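Elastinolytic metalloprotease (Pseudoalteromonas sp. CF6-2, PDB 6IK4) is a zinc metalloprotease of the M23 family that probably cleaves peptide bonds as an endopeptidase, here represented by its peptidase domain. Local coordinates at residues H21-S26 / H118-L123; S61-R66 / N76-S81. One frame throughout, in Å; residues are numbered along the deposited sequence.

Contact 1. Residues H21-S26 / H118-L123. With ZN (zinc ion), chain B.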
# COMPACT_ATOMS: atom_id res chain seq x y z
N HIS A 21 9.98 1.51 -2.21
CA HIS A 21 11.00 1.36 -1.19
C HIS A 21 10.85 0.01 -0.53
O HIS A 21 9.82 -0.66 -0.66
CB HIS A 21 10.95 2.49 -0.15
CG HIS A 21 9.59 2.73 0.44
ND1 HIS A 21 8.57 3.34 -0.27
CD2 HIS A 21 9.08 2.45 1.66
CE1 HIS A 21 7.49 3.42 0.49
NE2 HIS A 21 7.77 2.88 1.67
N SER A 22 11.90 -0.41 0.18
CA SER A 22 11.79 -1.62 0.97
C SER A 22 10.90 -1.37 2.18
O SER A 22 10.55 -0.23 2.52
CB SER A 22 13.17 -2.10 1.43
OG SER A 22 13.54 -1.43 2.62
N ASN A 23 10.55 -2.47 2.86
CA ASN A 23 9.66 -2.36 4.01
C ASN A 23 10.23 -1.43 5.07
O ASN A 23 9.46 -0.71 5.73
CB ASN A 23 9.40 -3.74 4.62
CG ASN A 23 8.37 -3.69 5.73
OD1 ASN A 23 7.31 -3.08 5.58
ND2 ASN A 23 8.69 -4.32 6.86
N THR A 24 11.55 -1.39 5.22
CA THR A 24 12.18 -0.51 6.20
C THR A 24 12.60 0.83 5.62
O THR A 24 12.86 1.76 6.39
CB THR A 24 13.44 -1.15 6.80
OG1 THR A 24 14.40 -1.34 5.76
CG2 THR A 24 13.10 -2.49 7.44
N GLY A 25 12.68 0.95 4.30
CA GLY A 25 13.21 2.14 3.67
C GLY A 25 14.70 2.08 3.38
O GLY A 25 15.23 3.04 2.81
N SER A 26 15.38 1.00 3.75
CA SER A 26 16.79 0.78 3.43
C SER A 26 16.96 -0.58 2.76
O SER A 26 16.23 -1.53 3.04
CB SER A 26 17.66 0.83 4.70
OG SER A 26 17.40 2.00 5.44
N HIS A 118 -0.44 8.32 6.08
CA HIS A 118 -0.41 7.54 4.86
C HIS A 118 -0.50 6.08 5.26
O HIS A 118 -0.31 5.73 6.43
CB HIS A 118 0.86 7.80 4.04
CG HIS A 118 2.10 7.29 4.70
ND1 HIS A 118 2.76 7.98 5.69
CD2 HIS A 118 2.81 6.15 4.50
CE1 HIS A 118 3.83 7.30 6.07
NE2 HIS A 118 3.88 6.18 5.37
N VAL A 119 -0.76 5.21 4.29
CA VAL A 119 -0.61 3.77 4.49
C VAL A 119 0.67 3.32 3.80
O VAL A 119 0.95 3.71 2.67
CB VAL A 119 -1.83 2.99 3.98
CG1 VAL A 119 -2.12 3.29 2.51
CG2 VAL A 119 -1.61 1.47 4.19
N HIS A 120 1.48 2.55 4.53
CA HIS A 120 2.66 1.89 3.99
C HIS A 120 2.20 0.54 3.47
O HIS A 120 1.82 -0.33 4.26
CB HIS A 120 3.72 1.76 5.10
CG HIS A 120 4.90 0.89 4.76
ND1 HIS A 120 5.99 1.36 4.06
CD2 HIS A 120 5.18 -0.39 5.08
CE1 HIS A 120 6.89 0.40 3.95
NE2 HIS A 120 6.42 -0.68 4.56
N PHE A 121 2.20 0.38 2.15
CA PHE A 121 1.63 -0.78 1.46
C PHE A 121 2.75 -1.66 0.92
O PHE A 121 3.61 -1.18 0.20
CB PHE A 121 0.74 -0.25 0.32
CG PHE A 121 0.17 -1.31 -0.59
CD1 PHE A 121 -1.01 -1.97 -0.28
CD2 PHE A 121 0.78 -1.58 -1.81
CE1 PHE A 121 -1.55 -2.92 -1.15
CE2 PHE A 121 0.25 -2.53 -2.68
CZ PHE A 121 -0.91 -3.19 -2.35
N THR A 122 2.71 -2.97 1.24
CA THR A 122 3.82 -3.87 0.93
C THR A 122 3.31 -5.14 0.26
O THR A 122 2.31 -5.71 0.69
CB THR A 122 4.60 -4.27 2.21
OG1 THR A 122 5.05 -3.10 2.90
CG2 THR A 122 5.80 -5.23 1.90
N LEU A 123 4.02 -5.59 -0.78
CA LEU A 123 3.74 -6.86 -1.46
C LEU A 123 4.67 -7.95 -0.92
O LEU A 123 5.89 -7.75 -0.83
CB LEU A 123 3.93 -6.73 -2.97
CG LEU A 123 3.67 -8.02 -3.78
CD1 LEU A 123 2.18 -8.41 -3.72
CD2 LEU A 123 4.12 -7.87 -5.25
ZN ZN B . 6.59 3.20 3.38

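Contact 2. Residues S61-R66 / N76-S81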
# COMPACT_ATOMS: atom_id res chain seq x y z
N SER A 61 -1.09 -6.10 14.97
CA SER A 61 -1.19 -5.08 16.00
C SER A 61 -2.35 -4.19 15.61
O SER A 61 -3.00 -4.41 14.58
CB SER A 61 0.10 -4.28 16.13
OG SER A 61 0.28 -3.49 14.97
N SER A 62 -2.61 -3.16 16.41
CA SER A 62 -3.70 -2.25 16.05
C SER A 62 -3.38 -1.39 14.83
O SER A 62 -4.27 -0.70 14.34
CB SER A 62 -4.04 -1.35 17.24
OG SER A 62 -3.05 -0.35 17.41
N CYS A 63 -2.13 -1.40 14.34
CA CYS A 63 -1.76 -0.53 13.23
C CYS A 63 -1.17 -1.30 12.05
O CYS A 63 -0.54 -0.70 11.18
CB CYS A 63 -0.78 0.56 13.70
SG CYS A 63 0.86 0.00 14.20
N ASN A 64 -1.38 -2.62 11.99
CA ASN A 64 -0.63 -3.46 11.06
C ASN A 64 -1.45 -4.70 10.73
O ASN A 64 -1.68 -5.55 11.60
CB ASN A 64 0.72 -3.82 11.66
CG ASN A 64 1.61 -4.59 10.70
OD1 ASN A 64 1.33 -4.66 9.50
ND2 ASN A 64 2.70 -5.15 11.22
N ILE A 65 -1.90 -4.80 9.48
CA ILE A 65 -2.79 -5.88 9.07
C ILE A 65 -2.36 -6.37 7.69
O ILE A 65 -1.79 -5.61 6.89
CB ILE A 65 -4.26 -5.42 9.07
CG1 ILE A 65 -5.22 -6.61 9.00
CG2 ILE A 65 -4.53 -4.45 7.91
CD1 ILE A 65 -6.67 -6.20 9.12
N ARG A 66 -2.64 -7.65 7.40
CA ARG A 66 -2.22 -8.28 6.16
C ARG A 66 -3.36 -9.11 5.58
O ARG A 66 -4.14 -9.72 6.32
CB ARG A 66 -0.98 -9.17 6.41
CG ARG A 66 -0.43 -9.88 5.16
CD ARG A 66 0.75 -10.76 5.51
NE ARG A 66 1.87 -10.01 6.10
CZ ARG A 66 3.04 -10.56 6.42
NH1 ARG A 66 3.25 -11.85 6.19
NH2 ARG A 66 4.00 -9.82 6.95
N ASN A 76 0.45 -6.12 2.70
CA ASN A 76 0.53 -5.69 4.08
C ASN A 76 0.25 -4.19 4.13
O ASN A 76 0.64 -3.46 3.22
CB ASN A 76 1.91 -6.01 4.66
CG ASN A 76 1.90 -6.07 6.17
OD1 ASN A 76 1.68 -7.13 6.75
ND2 ASN A 76 2.14 -4.93 6.82
N TYR A 77 -0.45 -3.76 5.18
CA TYR A 77 -0.92 -2.39 5.35
C TYR A 77 -0.47 -1.91 6.72
O TYR A 77 -0.97 -2.41 7.73
CB TYR A 77 -2.45 -2.30 5.23
CG TYR A 77 -3.00 -2.94 3.96
CD1 TYR A 77 -3.09 -4.33 3.84
CD2 TYR A 77 -3.39 -2.15 2.89
CE1 TYR A 77 -3.57 -4.92 2.67
CE2 TYR A 77 -3.88 -2.73 1.72
CZ TYR A 77 -3.95 -4.11 1.60
OH TYR A 77 -4.42 -4.68 0.43
N TYR A 78 0.43 -0.92 6.76
CA TYR A 78 1.00 -0.43 8.00
C TYR A 78 0.69 1.06 8.16
O TYR A 78 0.36 1.75 7.20
CB TYR A 78 2.52 -0.71 8.06
CG TYR A 78 3.13 -0.38 9.41
CD1 TYR A 78 2.77 -1.08 10.55
CD2 TYR A 78 4.05 0.66 9.54
CE1 TYR A 78 3.31 -0.76 11.80
CE2 TYR A 78 4.60 0.97 10.78
CZ TYR A 78 4.22 0.26 11.90
OH TYR A 78 4.77 0.58 13.14
N HIS A 79 0.76 1.53 9.42
CA HIS A 79 0.30 2.86 9.85
C HIS A 79 -1.22 2.96 9.90
O HIS A 79 -1.79 4.01 9.58
CB HIS A 79 0.85 4.00 8.97
CG HIS A 79 2.34 4.00 8.81
ND1 HIS A 79 3.21 3.97 9.87
CD2 HIS A 79 3.11 4.09 7.69
CE1 HIS A 79 4.45 4.02 9.42
NE2 HIS A 79 4.42 4.09 8.10
N MET A 80 -1.89 1.89 10.33
CA MET A 80 -3.35 1.80 10.27
C MET A 80 -4.00 2.15 11.60
O MET A 80 -3.35 2.18 12.66
CB MET A 80 -3.78 0.38 9.86
CG MET A 80 -3.25 -0.09 8.50
SD MET A 80 -3.97 0.91 7.18
CE MET A 80 -5.69 0.40 7.22
N SER A 81 -5.31 2.38 11.55
CA SER A 81 -6.14 2.52 12.73
C SER A 81 -7.53 1.96 12.43
O SER A 81 -7.86 1.66 11.28
CB SER A 81 -6.23 3.98 13.18
OG SER A 81 -7.04 4.74 12.30
O HOH W 1 3.82 -6.94 8.98

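Contact 1. Residues H21-S26 / H118-L123
N23 of the irregular loop 21-26 comes up to T122 of strand 119-123, with CA atoms 6.8 Å apart and no backbone hydrogen bond between the two segments. Side chains and a zinc ion bridge the distance. H21 binds the zinc through NE2 at 2.1 Å. H120 binds it through ND1. The two rings meet rim to rim with planes at 47°, neither lying over the other, as both point a nitrogen at the same metal. D34 is the third protein ligand. N23 holds the far nitrogen of H120. N23 CG is anti to the backbone N (chi1 -174°), which swings the amide across to the imidazole. H120 NE2 then donates to N23 OD1 at 2.8 Å. The acceptor lies close to the ring plane of H120, while the donor is tilted from the carbonyl plane of N23. On the H21 ring, ND1 is hydrogen-bonded to G19 O, so both histidines are tethered on the side away from the metal. This is a second-shell pattern of zinc sites. An acceptor on the N-H of each ring helps fix its rotation, leaves the other nitrogen to the zinc, and probably makes that nitrogen a stronger electron donor.

Contact 2. Residues S61-R66 / N76-S81
N64 and N76 turn their amides steeply against each other, planes 70° apart, and join them by one hydrogen bond. N76 ND2 donates to N64 OD1 at 2.8 Å, in the carbonyl plane of N64. The other end of the N76 amide serves R66. R66 NE donates to N76 OD1 at 3.0 Å in a nearly straight bond (174°). The oxygen sits at the edge of the guanidinium, in its plane, though the amide itself is turned 73° from that group. The bend of R66 at chi3 turns NE toward N76 OD1. A water donates to N76 OD1 and accepts from N64 ND2, closing a small polar ring. With one bond at ND2 and two at OD1, the N76 amide cannot easily flip.

These residues share one face of an antiparallel beta hairpin, strands 64-68 and 73-81. N64 with Y78 and R66 with N76 are non-hydrogen-bonded pairs. Between them I65 and Y77 form the hydrogen-bonded pair, and their side chains take the other face, where I65 CG2 packs on Y77 CB.

Y78 turns its ring edge to N64, with CD1 3.6 Å from N64 CB. C63 SG approaches the same ring obliquely, 4.5 Å from its centroid, and continues into the disulfide with C109. Y78 OH is hydrogen-bonded to G111 O and E110 N. Beyond Y78 the pairing is interrupted at H79, a predicted active-site residue, and M80 N donates to C63 O.

In the fold
The two contacts meet on the large antiparallel sheet, their centres about 12 Å apart; in contact 1 only 118-123 belongs to it, and 21-26 is a loop beside it. Strands 119-125 and 73-81 are neighbours there, and backbone hydrogen bonds run from N76 N to T122 O and from Y78 N to H120 O. Along the chain, loop 21-26 comes first, both strands of the hairpin in contact 2 follow, and 118-123 comes last. At the seam, the H79 ring packs against H118 and H120. Contact 2 therefore delivers one predicted catalytic histidine to the zinc site of contact 1, which carries the other, consistent with an M23 peptidase domain.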